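PDB 4NJ5: histone-lysine N-methyltransferase family member SUVH9 from Arabidopsis thaliana, which takes part in RNA-directed DNA methylation and transposon silencing, probably by binding methylated DNA and recruiting RNA polymerase V, and lacks methyltransferase activity of its own. Local coordinates for residues D466-V471 with T498-D503; L381-F386 with A491-P496; L162-S167 with Y216-I221; V121-G126 with I137-Q142. All coordinates share one frame; numbering follows the deposited sequence.

Contact 1 (D466-V471 with T498-D503); sequences DPNVIV and TELSLD
Asn468 grips the backbone of 498-503 with both arms of its amide, at the pseudoknot of the SET domain, where the chain near its C-terminal end passes the preceding loop at 466-468. The evidence is a two-pronged bond. Asn468 OD1 accepts the N-H of Ser501 at 2.7 Å (158° at the hydrogen), while Asn468 ND2 donates to Glu499 O at 2.9 Å. The acceptor and donor used lie two residues apart on the same edge of an extended chain, so the side-chain amide stands in for a peptide group of a neighbouring strand and is held against rotation. With chi1 at 53°, CG sits between the backbone N and the carbonyl carbon, which swings the amide alongside 499-501. The tight part continues at Pro467, whose CB lies 3.3 Å from Ser501 O. Val469 N adds a weak bond to that same oxygen. Val469 CG1 and Leu502 CD2 touch at 3.8 Å, and Leu488 of strand 485-490 packs against both residues.

Toward Val471 and Asp503, both partly exposed, the contact thins. The segments run 74° apart end to end and direct backbone bonding gives way to water. Val471 meets 498-503 through one methyl pair, CG2 to Leu502 CD2. The two chains are then bridged by a water that donates to Val469 O (2.8 Å) and accepts from Asp503 N (3.0 Å).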
loop_
_atom_site.group_PDB
_atom_site.type_symbol
_atom_site.label_atom_id
_atom_site.label_comp_id
_atom_site.label_asym_id
_atom_site.label_seq_id
_atom_site.Cartn_x
_atom_site.Cartn_y
_atom_site.Cartn_z
ATOM N N ASP A 466 -6.816 14.686 -3.035
ATOM C CA ASP A 466 -6.829 13.447 -2.261
ATOM C C ASP A 466 -5.673 12.523 -2.646
ATOM O O ASP A 466 -5.876 11.488 -3.283
ATOM C CB ASP A 466 -8.174 12.730 -2.403
ATOM C CG ASP A 466 -9.302 13.475 -1.710
ATOM O OD1 ASP A 466 -9.285 13.554 -0.463
ATOM O OD2 ASP A 466 -10.202 13.986 -2.409
ATOM N N PRO A 467 -4.449 12.892 -2.239
ATOM C CA PRO A 467 -3.244 12.171 -2.661
ATOM C C PRO A 467 -3.024 10.866 -1.903
ATOM O O PRO A 467 -3.414 10.747 -0.741
ATOM C CB PRO A 467 -2.127 13.162 -2.327
ATOM C CG PRO A 467 -2.638 13.885 -1.131
ATOM C CD PRO A 467 -4.134 13.986 -1.301
ATOM N N ASN A 468 -2.402 9.897 -2.567
ATOM C CA ASN A 468 -1.998 8.656 -1.916
ATOM C C ASN A 468 -0.494 8.617 -1.656
ATOM O O ASN A 468 0.058 7.580 -1.288
ATOM C CB ASN A 468 -2.439 7.431 -2.727
ATOM C CG ASN A 468 -1.984 7.484 -4.180
ATOM O OD1 ASN A 468 -1.221 8.366 -4.579
ATOM N ND2 ASN A 468 -2.452 6.526 -4.977
ATOM N N VAL A 469 0.162 9.756 -1.859
ATOM C CA VAL A 469 1.600 9.871 -1.644
ATOM C C VAL A 469 1.928 11.114 -0.821
ATOM O O VAL A 469 1.487 12.216 -1.146
ATOM C CB VAL A 469 2.370 9.948 -2.978
ATOM C CG1 VAL A 469 3.858 10.137 -2.722
ATOM C CG2 VAL A 469 2.121 8.699 -3.817
ATOM N N ILE A 470 2.701 10.931 0.245
ATOM C CA ILE A 470 3.123 12.054 1.072
ATOM C C ILE A 470 4.580 12.416 0.838
ATOM O O ILE A 470 5.361 11.627 0.291
ATOM C CB ILE A 470 2.929 11.784 2.578
ATOM C CG1 ILE A 470 3.836 10.640 3.035
ATOM C CG2 ILE A 470 1.464 11.504 2.893
ATOM C CD1 ILE A 470 3.925 10.497 4.537
ATOM N N VAL A 471 4.934 13.617 1.282
ATOM C CA VAL A 471 6.276 14.149 1.117
ATOM C C VAL A 471 6.991 14.228 2.466
ATOM O O VAL A 471 6.383 14.584 3.479
ATOM C CB VAL A 471 6.220 15.556 0.481
ATOM C CG1 VAL A 471 7.602 16.191 0.432
ATOM C CG2 VAL A 471 5.607 15.485 -0.910
ATOM N N THR A 498 -2.757 1.456 -9.673
ATOM C CA THR A 498 -3.395 2.621 -9.170
ATOM C C THR A 498 -2.485 3.809 -9.351
ATOM O O THR A 498 -1.360 3.773 -9.012
ATOM C CB THR A 498 -3.783 2.456 -7.699
ATOM O OG1 THR A 498 -4.755 1.424 -7.577
ATOM C CG2 THR A 498 -4.305 3.697 -7.146
ATOM N N GLU A 499 -3.004 4.864 -9.925
ATOM C CA GLU A 499 -2.220 6.052 -10.151
ATOM C C GLU A 499 -1.739 6.697 -8.840
ATOM O O GLU A 499 -2.447 6.788 -7.884
ATOM C CB GLU A 499 -2.969 7.049 -11.049
ATOM C CG GLU A 499 -2.221 8.334 -11.291
ATOM C CD GLU A 499 -2.845 9.295 -12.276
ATOM O OE1 GLU A 499 -2.256 10.292 -12.560
ATOM O OE2 GLU A 499 -3.921 9.093 -12.784
ATOM N N LEU A 500 -0.512 7.172 -8.863
ATOM C CA LEU A 500 0.019 7.872 -7.706
ATOM C C LEU A 500 -0.314 9.346 -7.836
ATOM O O LEU A 500 -0.279 9.899 -8.934
ATOM C CB LEU A 500 1.531 7.698 -7.628
ATOM C CG LEU A 500 2.052 6.269 -7.515
ATOM C CD1 LEU A 500 3.570 6.283 -7.441
ATOM C CD2 LEU A 500 1.451 5.574 -6.296
ATOM N N SER A 501 -0.631 9.986 -6.717
ATOM C CA SER A 501 -0.970 11.399 -6.748
ATOM C C SER A 501 -0.362 12.172 -5.584
ATOM O O SER A 501 -0.128 11.620 -4.510
ATOM C CB SER A 501 -2.492 11.586 -6.779
ATOM O OG SER A 501 -3.102 11.000 -5.645
ATOM N N LEU A 502 -0.109 13.456 -5.821
ATOM C CA LEU A 502 0.433 14.361 -4.818
ATOM C C LEU A 502 -0.420 15.622 -4.734
ATOM O O LEU A 502 -0.990 16.060 -5.733
ATOM C CB LEU A 502 1.858 14.767 -5.193
ATOM C CG LEU A 502 2.998 13.783 -4.962
ATOM C CD1 LEU A 502 4.176 14.145 -5.852
ATOM C CD2 LEU A 502 3.408 13.793 -3.497
ATOM N N ASP A 503 -0.501 16.208 -3.545
ATOM C CA ASP A 503 -1.138 17.507 -3.384
ATOM C C ASP A 503 -0.077 18.591 -3.530
ATOM O O ASP A 503 0.665 18.877 -2.588
ATOM C CB ASP A 503 -1.821 17.621 -2.019
ATOM C CG ASP A 503 -2.739 18.832 -1.922
ATOM O OD1 ASP A 503 -2.687 19.702 -2.817
ATOM O OD2 ASP A 503 -3.512 18.918 -0.943
HETATM O O HOH W 1 1.017 14.997 -1.219
#

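Contact 2 (L381-F386 with A491-P496); sequences LHAGAF and AENIPP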
loop_
_atom_site.group_PDB
_atom_site.type_symbol
_atom_site.label_atom_id
_atom_site.label_comp_id
_atom_site.label_asym_id
_atom_site.label_seq_id
_atom_site.Cartn_x
_atom_site.Cartn_y
_atom_site.Cartn_z
ATOM N N LEU A 381 2.535 -1.411 -3.210
ATOM C CA LEU A 381 3.138 -0.422 -2.332
ATOM C C LEU A 381 2.387 -0.394 -1.016
ATOM O O LEU A 381 1.169 -0.205 -0.992
ATOM C CB LEU A 381 3.114 0.960 -2.979
ATOM C CG LEU A 381 3.830 1.081 -4.322
ATOM C CD1 LEU A 381 3.550 2.440 -4.925
ATOM C CD2 LEU A 381 5.327 0.863 -4.149
ATOM N N HIS A 382 3.109 -0.590 0.082
ATOM C CA HIS A 382 2.472 -0.600 1.390
ATOM C C HIS A 382 2.543 0.759 2.082
ATOM O O HIS A 382 3.364 1.609 1.734
ATOM C CB HIS A 382 3.040 -1.708 2.280
ATOM C CG HIS A 382 4.474 -1.514 2.662
ATOM N ND1 HIS A 382 5.515 -2.058 1.941
ATOM C CD2 HIS A 382 5.039 -0.865 3.708
ATOM C CE1 HIS A 382 6.662 -1.740 2.519
ATOM N NE2 HIS A 382 6.399 -1.018 3.593
ATOM N N ALA A 383 1.662 0.945 3.060
ATOM C CA ALA A 383 1.541 2.203 3.782
ATOM C C ALA A 383 2.837 2.586 4.480
ATOM O O ALA A 383 3.393 1.799 5.243
ATOM C CB ALA A 383 0.407 2.116 4.791
ATOM N N GLY A 384 3.316 3.797 4.207
ATOM C CA GLY A 384 4.513 4.307 4.853
ATOM C C GLY A 384 5.811 3.911 4.174
ATOM O O GLY A 384 6.892 4.275 4.636
ATOM N N ALA A 385 5.712 3.166 3.077
ATOM C CA ALA A 385 6.906 2.724 2.351
ATOM C C ALA A 385 7.482 3.825 1.463
ATOM O O ALA A 385 6.746 4.657 0.932
ATOM C CB ALA A 385 6.596 1.490 1.523
ATOM N N PHE A 386 8.803 3.819 1.303
ATOM C CA PHE A 386 9.487 4.782 0.443
ATOM C C PHE A 386 9.352 4.385 -1.018
ATOM O O PHE A 386 9.591 3.236 -1.384
ATOM C CB PHE A 386 10.966 4.884 0.822
ATOM C CG PHE A 386 11.806 5.643 -0.179
ATOM C CD1 PHE A 386 11.612 6.997 -0.387
ATOM C CD2 PHE A 386 12.804 4.997 -0.896
ATOM C CE1 PHE A 386 12.393 7.699 -1.301
ATOM C CE2 PHE A 386 13.589 5.688 -1.807
ATOM C CZ PHE A 386 13.384 7.043 -2.010
ATOM N N ALA A 491 1.232 6.598 1.137
ATOM C CA ALA A 491 0.454 6.954 2.317
ATOM C C ALA A 491 -0.491 5.831 2.747
ATOM O O ALA A 491 -0.978 5.819 3.878
ATOM C CB ALA A 491 -0.318 8.242 2.076
ATOM N N GLU A 492 -0.749 4.891 1.842
ATOM C CA GLU A 492 -1.610 3.755 2.153
ATOM C C GLU A 492 -1.184 2.520 1.366
ATOM O O GLU A 492 -0.218 2.564 0.604
ATOM C CB GLU A 492 -3.076 4.094 1.865
ATOM C CG GLU A 492 -3.337 4.528 0.434
ATOM C CD GLU A 492 -4.773 4.966 0.204
ATOM O OE1 GLU A 492 -5.617 4.761 1.104
ATOM O OE2 GLU A 492 -5.055 5.520 -0.880
ATOM N N ASN A 493 -1.901 1.418 1.558
ATOM C CA ASN A 493 -1.643 0.208 0.785
ATOM C C ASN A 493 -2.192 0.340 -0.634
ATOM O O ASN A 493 -3.380 0.127 -0.878
ATOM C CB ASN A 493 -2.226 -1.019 1.488
ATOM C CG ASN A 493 -1.559 -1.296 2.827
ATOM O OD1 ASN A 493 -0.341 -1.184 2.958
ATOM N ND2 ASN A 493 -2.358 -1.646 3.829
ATOM N N ILE A 494 -1.316 0.700 -1.564
ATOM C CA ILE A 494 -1.708 0.956 -2.942
ATOM C C ILE A 494 -1.547 -0.283 -3.818
ATOM O O ILE A 494 -0.431 -0.752 -4.033
ATOM C CB ILE A 494 -0.863 2.092 -3.551
ATOM C CG1 ILE A 494 -0.842 3.308 -2.617
ATOM C CG2 ILE A 494 -1.381 2.457 -4.937
ATOM C CD1 ILE A 494 0.142 4.395 -3.027
ATOM N N PRO A 495 -2.664 -0.823 -4.322
ATOM C CA PRO A 495 -2.575 -1.937 -5.273
ATOM C C PRO A 495 -1.920 -1.484 -6.574
ATOM O O PRO A 495 -1.974 -0.300 -6.895
ATOM C CB PRO A 495 -4.040 -2.331 -5.503
ATOM C CG PRO A 495 -4.842 -1.150 -5.075
ATOM C CD PRO A 495 -4.056 -0.471 -3.996
ATOM N N PRO A 496 -1.292 -2.372 -7.303
ATOM C CA PRO A 496 -0.668 -2.025 -8.557
ATOM C C PRO A 496 -1.670 -1.500 -9.558
ATOM O O PRO A 496 -2.807 -1.863 -9.565
ATOM C CB PRO A 496 -0.150 -3.343 -9.045
ATOM C CG PRO A 496 0.066 -4.131 -7.873
ATOM C CD PRO A 496 -0.902 -3.699 -6.859
#
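Asn493 and Ala383 join two loops of the SET domain beside a single antiparallel beta bridge and a type II turn. The bridge is the hydrogen-bonded pair Leu381-Ile494: Leu381 N reaches Ile494 O at 3.1 Å, almost straight at 171°, and Ile494 N returns to Leu381 O at 2.7 Å. It lies beyond the ends of strands 386-389 and 485-490, which pair antiparallel in the sheet; the turn from His382 to Ala385 separates it from strand 386-389, and residues 491-493 separate it from strand 485-490.

The side chain of Asn493 secures that turn. From CB it bends beside its own backbone N (chi1 -64°), which brings CG within 3.9 Å of Ala383 N. At the tip, OD1 accepts the N-H of Ala383 at 2.9 Å, with the donor 39° above the carbonyl plane and therefore not on a lone pair. The same oxygen rests 3.3 Å from His382 CA and also touches His382 CB. The other arm, ND2, turns to Asp24 OD2, so both halves of the amide are engaged and its orientation is fixed by partners from different parts of the chain.

Inside the turn, Ala385 N donates to His382 O, and Gly384 takes the positive phi that the third position requires. Ala383 seats its methyl on the opposing backbone, with CB 3.7 Å from Glu492 CA.

Contact 3 (L162-S167 with Y216-I221); sequences LAMERS and YRLERI
Met164 rests on the ring of Tyr216, and the contact is made by packing, with no hydrogen bond across it. The first kind is CH-pi: Met164 CB stands 3.7 Å from the centroid of the Tyr216 ring and 15° off its normal, hence over the face, shifted somewhat toward the rim. A Met-aromatic contact accompanies it, with Met164 SD above the face but farther away, 5.4 Å from the same centroid.

Apolar contact comes next. The bends at chi2 and chi3 (-68° and -72°) fold the methionine back on itself and carry Met164 CE to 4.0 Å from Leu218 CD1, the two side chains crossing at about a right angle. This is helix-on-sheet packing in the SRA domain: helix 159-169 lies against strand 212-220 of the curled sheet, the short axes 10.0 Å apart at closest. Met164 also touches Ile199, Ala118 and Tyr139, so residues from several strands surround it.

Two charged pairs form within the segments and none across the contact. Arg217 NH1 bonds Glu219 OE2 at 2.7 Å, in the guanidinium plane and on the anti lone pair of the oxygen. On the helix, Arg166 NH1 lies 3.4 Å from Glu165 OE2, a purely electrostatic pairing because the oxygen is well out of the guanidinium plane; Arg166 also has a salt bridge to Glu115.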
loop_
_atom_site.group_PDB
_atom_site.type_symbol
_atom_site.label_atom_id
_atom_site.label_comp_id
_atom_site.label_asym_id
_atom_site.label_seq_id
_atom_site.Cartn_x
_atom_site.Cartn_y
_atom_site.Cartn_z
ATOM N N LEU A 162 -23.719 -25.845 4.809
ATOM C CA LEU A 162 -25.157 -25.608 4.852
ATOM C C LEU A 162 -25.438 -24.139 4.580
ATOM O O LEU A 162 -26.393 -23.802 3.884
ATOM C CB LEU A 162 -25.736 -26.011 6.211
ATOM C CG LEU A 162 -27.249 -25.851 6.411
ATOM C CD1 LEU A 162 -28.029 -26.625 5.362
ATOM C CD2 LEU A 162 -27.660 -26.287 7.811
ATOM N N ALA A 163 -24.592 -23.268 5.118
ATOM C CA ALA A 163 -24.748 -21.833 4.917
ATOM C C ALA A 163 -24.591 -21.457 3.444
ATOM O O ALA A 163 -25.320 -20.609 2.935
ATOM C CB ALA A 163 -23.757 -21.071 5.771
ATOM N N MET A 164 -23.638 -22.093 2.769
ATOM C CA MET A 164 -23.441 -21.899 1.336
ATOM C C MET A 164 -24.703 -22.315 0.588
ATOM O O MET A 164 -25.214 -21.568 -0.251
ATOM C CB MET A 164 -22.244 -22.715 0.831
ATOM C CG MET A 164 -20.887 -22.241 1.330
ATOM S SD MET A 164 -20.394 -20.637 0.662
ATOM C CE MET A 164 -20.024 -21.062 -1.039
ATOM N N GLU A 165 -25.197 -23.510 0.905
ATOM C CA GLU A 165 -26.431 -24.027 0.316
ATOM C C GLU A 165 -27.585 -23.037 0.463
ATOM O O GLU A 165 -28.297 -22.732 -0.495
ATOM C CB GLU A 165 -26.778 -25.374 0.961
ATOM C CG GLU A 165 -28.264 -25.681 1.054
ATOM C CD GLU A 165 -28.880 -26.016 -0.287
ATOM O OE1 GLU A 165 -28.148 -26.483 -1.185
ATOM O OE2 GLU A 165 -30.102 -25.817 -0.438
ATOM N N ARG A 166 -27.751 -22.533 1.676
ATOM C CA ARG A 166 -28.815 -21.597 1.975
ATOM C C ARG A 166 -28.648 -20.286 1.211
ATOM O O ARG A 166 -29.628 -19.701 0.745
ATOM C CB ARG A 166 -28.876 -21.328 3.478
ATOM C CG ARG A 166 -30.082 -21.947 4.155
ATOM C CD ARG A 166 -30.196 -23.438 3.871
ATOM N NE ARG A 166 -31.581 -23.889 3.964
ATOM C CZ ARG A 166 -32.385 -24.048 2.918
ATOM N NH1 ARG A 166 -31.935 -23.816 1.692
ATOM N NH2 ARG A 166 -33.636 -24.452 3.095
ATOM N N SER A 167 -27.408 -19.826 1.079
ATOM C CA SER A 167 -27.145 -18.608 0.323
ATOM C C SER A 167 -27.470 -18.801 -1.153
ATOM O O SER A 167 -27.933 -17.869 -1.814
ATOM C CB SER A 167 -25.704 -18.132 0.514
ATOM O OG SER A 167 -25.575 -17.408 1.725
ATOM N N TYR A 216 -19.796 -25.902 -4.888
ATOM C CA TYR A 216 -20.708 -24.805 -5.167
ATOM C C TYR A 216 -20.164 -23.967 -6.312
ATOM O O TYR A 216 -18.981 -23.630 -6.340
ATOM C CB TYR A 216 -20.889 -23.935 -3.921
ATOM C CG TYR A 216 -21.185 -24.714 -2.658
ATOM C CD1 TYR A 216 -22.492 -24.969 -2.265
ATOM C CD2 TYR A 216 -20.156 -25.194 -1.858
ATOM C CE1 TYR A 216 -22.765 -25.680 -1.109
ATOM C CE2 TYR A 216 -20.419 -25.906 -0.705
ATOM C CZ TYR A 216 -21.723 -26.143 -0.335
ATOM O OH TYR A 216 -21.984 -26.851 0.815
ATOM N N ARG A 217 -21.027 -23.643 -7.265
ATOM C CA ARG A 217 -20.627 -22.831 -8.401
ATOM C C ARG A 217 -20.978 -21.372 -8.153
ATOM O O ARG A 217 -22.148 -21.022 -7.988
ATOM C CB ARG A 217 -21.288 -23.332 -9.681
ATOM C CG ARG A 217 -21.215 -22.352 -10.831
ATOM C CD ARG A 217 -21.878 -22.920 -12.068
ATOM N NE ARG A 217 -20.892 -23.352 -13.050
ATOM C CZ ARG A 217 -20.522 -22.628 -14.099
ATOM N NH1 ARG A 217 -21.067 -21.438 -14.309
ATOM N NH2 ARG A 217 -19.614 -23.098 -14.943
ATOM N N LEU A 218 -19.948 -20.533 -8.118
ATOM C CA LEU A 218 -20.103 -19.106 -7.870
ATOM C C LEU A 218 -19.955 -18.313 -9.163
ATOM O O LEU A 218 -19.027 -18.540 -9.939
ATOM C CB LEU A 218 -19.067 -18.625 -6.851
ATOM C CG LEU A 218 -19.474 -18.632 -5.375
ATOM C CD1 LEU A 218 -19.849 -20.029 -4.912
ATOM C CD2 LEU A 218 -18.358 -18.063 -4.514
ATOM N N GLU A 219 -20.877 -17.385 -9.390
ATOM C CA GLU A 219 -20.829 -16.535 -10.571
ATOM C C GLU A 219 -20.870 -15.071 -10.159
ATOM O O GLU A 219 -21.673 -14.680 -9.310
ATOM C CB GLU A 219 -21.981 -16.859 -11.524
ATOM C CG GLU A 219 -21.784 -18.149 -12.306
ATOM C CD GLU A 219 -22.971 -18.494 -13.188
ATOM O OE1 GLU A 219 -23.907 -17.672 -13.280
ATOM O OE2 GLU A 219 -22.965 -19.591 -13.786
ATOM N N ARG A 220 -19.999 -14.269 -10.760
ATOM C CA ARG A 220 -19.889 -12.864 -10.395
ATOM C C ARG A 220 -21.121 -12.065 -10.809
ATOM O O ARG A 220 -21.702 -12.302 -11.866
ATOM C CB ARG A 220 -18.623 -12.251 -10.998
ATOM C CG ARG A 220 -18.241 -10.914 -10.390
ATOM C CD ARG A 220 -16.775 -10.601 -10.624
ATOM N NE ARG A 220 -16.341 -9.431 -9.866
ATOM C CZ ARG A 220 -16.186 -8.218 -10.385
ATOM N NH1 ARG A 220 -16.421 -8.009 -11.673
ATOM N NH2 ARG A 220 -15.784 -7.215 -9.617
ATOM N N ILE A 221 -21.514 -11.125 -9.955
ATOM C CA ILE A 221 -22.628 -10.233 -10.250
ATOM C C ILE A 221 -22.226 -9.261 -11.348
ATOM O O ILE A 221 -21.127 -8.714 -11.329
ATOM C CB ILE A 221 -23.061 -9.422 -9.010
ATOM C CG1 ILE A 221 -23.264 -10.339 -7.803
ATOM C CG2 ILE A 221 -24.326 -8.622 -9.303
ATOM C CD1 ILE A 221 -24.135 -11.517 -8.082
#

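Contact 4 (V121-G126 with I137-Q142); sequences VIVSGG and IMYTGQ
Across the concave interior of the curled SRA sheet, Tyr139 of strand 136-140 meets Val121 and Val123 of strand 117-124. The two strands are not sheet neighbours: their short axes pass 8.9 Å apart, steeply crossed at 109°, and no hydrogen bond joins them. Side chains fill most of the gap, with one backbone carbonyl, that of Ile122, at the ring edge. Val121 and Val123 direct their CB atoms at the other strand while Ile122 between them turns away, and Ile137 and Tyr139 do the same around Met138, as the alternation of a beta strand demands.

Tyr139 is approached on several sides. Its CG stands anti to the backbone N (chi1 -169°), which extends the ring across to strand 117-124. Val121 lies over one face, CG1 4.1 Å above the ring plane and displaced toward the rim, with Val121 CB 4.0 Å from Tyr139 CE1. Close to the ring plane, Ile122 O lies 3.4 Å from the same CE1.

The curl of the sheet explains this meeting. Strand 117-124 pairs with 174-180, then 190-206 and 212-220 follow, and 136-140 pairs with the last, so the sheet curls round and brings 117-124 over 136-140, although four strand pairings separate them along this path. Val176, on strand 174-180, touches Val121, Val123 and Ile137 alike. On the far side of strand 117-124, Ile122 packs against Arg87 and Leu90 of helix 87-92.

One methyl serves two partners: Val123 CG2 is 4.0 Å from Tyr139 CD1 on an oblique approach, and equally 4.0 Å from Ile137 CD1, which the extended isoleucine chain (chi2 180°) carries inward.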
loop_
_atom_site.group_PDB
_atom_site.type_symbol
_atom_site.label_atom_id
_atom_site.label_comp_id
_atom_site.label_asym_id
_atom_site.label_seq_id
_atom_site.Cartn_x
_atom_site.Cartn_y
_atom_site.Cartn_z
ATOM N N VAL A 121 -16.445 -15.671 1.228
ATOM C CA VAL A 121 -15.552 -16.800 0.997
ATOM C C VAL A 121 -14.139 -16.346 0.662
ATOM O O VAL A 121 -13.935 -15.291 0.064
ATOM C CB VAL A 121 -16.064 -17.729 -0.127
ATOM C CG1 VAL A 121 -17.340 -18.438 0.306
ATOM C CG2 VAL A 121 -16.286 -16.945 -1.406
ATOM N N ILE A 122 -13.165 -17.154 1.065
ATOM C CA ILE A 122 -11.777 -16.932 0.701
ATOM C C ILE A 122 -11.421 -17.910 -0.402
ATOM O O ILE A 122 -11.564 -19.119 -0.234
ATOM C CB ILE A 122 -10.831 -17.179 1.885
ATOM C CG1 ILE A 122 -11.293 -16.408 3.120
ATOM C CG2 ILE A 122 -9.412 -16.780 1.515
ATOM C CD1 ILE A 122 -11.079 -14.914 3.017
ATOM N N VAL A 123 -10.963 -17.391 -1.532
ATOM C CA VAL A 123 -10.611 -18.245 -2.656
ATOM C C VAL A 123 -9.127 -18.160 -2.969
ATOM O O VAL A 123 -8.591 -17.078 -3.193
ATOM C CB VAL A 123 -11.403 -17.868 -3.918
ATOM C CG1 VAL A 123 -11.010 -18.775 -5.079
ATOM C CG2 VAL A 123 -12.898 -17.945 -3.649
ATOM N N SER A 124 -8.464 -19.311 -2.981
ATOM C CA SER A 124 -7.066 -19.382 -3.383
ATOM C C SER A 124 -6.940 -19.172 -4.889
ATOM O O SER A 124 -7.772 -19.647 -5.659
ATOM C CB SER A 124 -6.471 -20.738 -2.994
ATOM O OG SER A 124 -6.529 -20.942 -1.592
ATOM N N GLY A 125 -5.896 -18.462 -5.306
ATOM C CA GLY A 125 -5.640 -18.256 -6.721
ATOM C C GLY A 125 -5.215 -19.527 -7.436
ATOM O O GLY A 125 -4.644 -20.434 -6.828
ATOM N N GLY A 126 -5.497 -19.595 -8.733
ATOM C CA GLY A 126 -5.136 -20.751 -9.535
ATOM C C GLY A 126 -3.663 -20.768 -9.897
ATOM O O GLY A 126 -3.106 -21.814 -10.231
ATOM N N ILE A 137 -16.320 -19.470 -10.317
ATOM C CA ILE A 137 -15.517 -20.109 -9.283
ATOM C C ILE A 137 -16.122 -21.444 -8.862
ATOM O O ILE A 137 -17.251 -21.493 -8.384
ATOM C CB ILE A 137 -15.405 -19.219 -8.028
ATOM C CG1 ILE A 137 -14.748 -17.876 -8.365
ATOM C CG2 ILE A 137 -14.632 -19.939 -6.932
ATOM C CD1 ILE A 137 -14.617 -16.943 -7.168
ATOM N N MET A 138 -15.373 -22.527 -9.041
ATOM C CA MET A 138 -15.800 -23.829 -8.543
ATOM C C MET A 138 -15.255 -24.011 -7.134
ATOM O O MET A 138 -14.086 -24.341 -6.947
ATOM C CB MET A 138 -15.322 -24.956 -9.459
ATOM C CG MET A 138 -15.859 -24.876 -10.887
ATOM S SD MET A 138 -17.663 -24.843 -10.980
ATOM C CE MET A 138 -17.911 -24.906 -12.752
ATOM N N TYR A 139 -16.113 -23.796 -6.146
ATOM C CA TYR A 139 -15.689 -23.717 -4.754
ATOM C C TYR A 139 -15.982 -24.993 -3.970
ATOM O O TYR A 139 -17.100 -25.507 -3.996
ATOM C CB TYR A 139 -16.367 -22.524 -4.075
ATOM C CG TYR A 139 -15.805 -22.193 -2.715
ATOM C CD1 TYR A 139 -14.691 -21.374 -2.584
ATOM C CD2 TYR A 139 -16.386 -22.698 -1.563
ATOM C CE1 TYR A 139 -14.174 -21.070 -1.341
ATOM C CE2 TYR A 139 -15.876 -22.401 -0.317
ATOM C CZ TYR A 139 -14.772 -21.587 -0.211
ATOM O OH TYR A 139 -14.271 -21.291 1.034
ATOM N N THR A 140 -14.975 -25.495 -3.263
ATOM C CA THR A 140 -15.138 -26.692 -2.450
ATOM C C THR A 140 -15.466 -26.339 -1.003
ATOM O O THR A 140 -14.834 -25.465 -0.411
ATOM C CB THR A 140 -13.873 -27.566 -2.475
ATOM O OG1 THR A 140 -13.525 -27.863 -3.832
ATOM C CG2 THR A 140 -14.112 -28.863 -1.723
ATOM N N GLY A 141 -16.458 -27.023 -0.438
ATOM C CA GLY A 141 -16.843 -26.826 0.949
ATOM C C GLY A 141 -15.739 -27.184 1.927
ATOM O O GLY A 141 -14.708 -27.732 1.537
ATOM N N GLN A 142 -15.959 -26.886 3.203
ATOM C CA GLN A 142 -14.924 -27.072 4.219
ATOM C C GLN A 142 -15.278 -28.165 5.229
ATOM O O GLN A 142 -16.301 -28.838 5.108
ATOM C CB GLN A 142 -14.660 -25.753 4.952
ATOM C CG GLN A 142 -15.813 -25.300 5.841
ATOM C CD GLN A 142 -15.664 -23.865 6.315
ATOM O OE1 GLN A 142 -14.855 -23.105 5.785
ATOM N NE2 GLN A 142 -16.451 -23.489 7.317
#

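Overall arrangement
The four contacts form two pairs in two domains. Contacts 1 and 2, with centres 10 Å apart, share the SET domain and alternate along the chain. Asn468 O and Ala491 N, 2.9 Å apart, probably bond, and Leu500 CD2 packs on Ile494 CD1 at 3.7 Å. Contacts 3 and 4, centres 11 Å apart, share the SRA sheet: Tyr216 N to Tyr139 O and Leu218 N to Ile137 O, both 2.9 Å, are probable strand bonds, and Met164 SD touches Val121 CG1. Between the pairs nothing touches; the nearest atoms of contacts 2 and 3 are about 13 Å apart. All four lie away from the triangular three-zinc cluster of the pre-SET region.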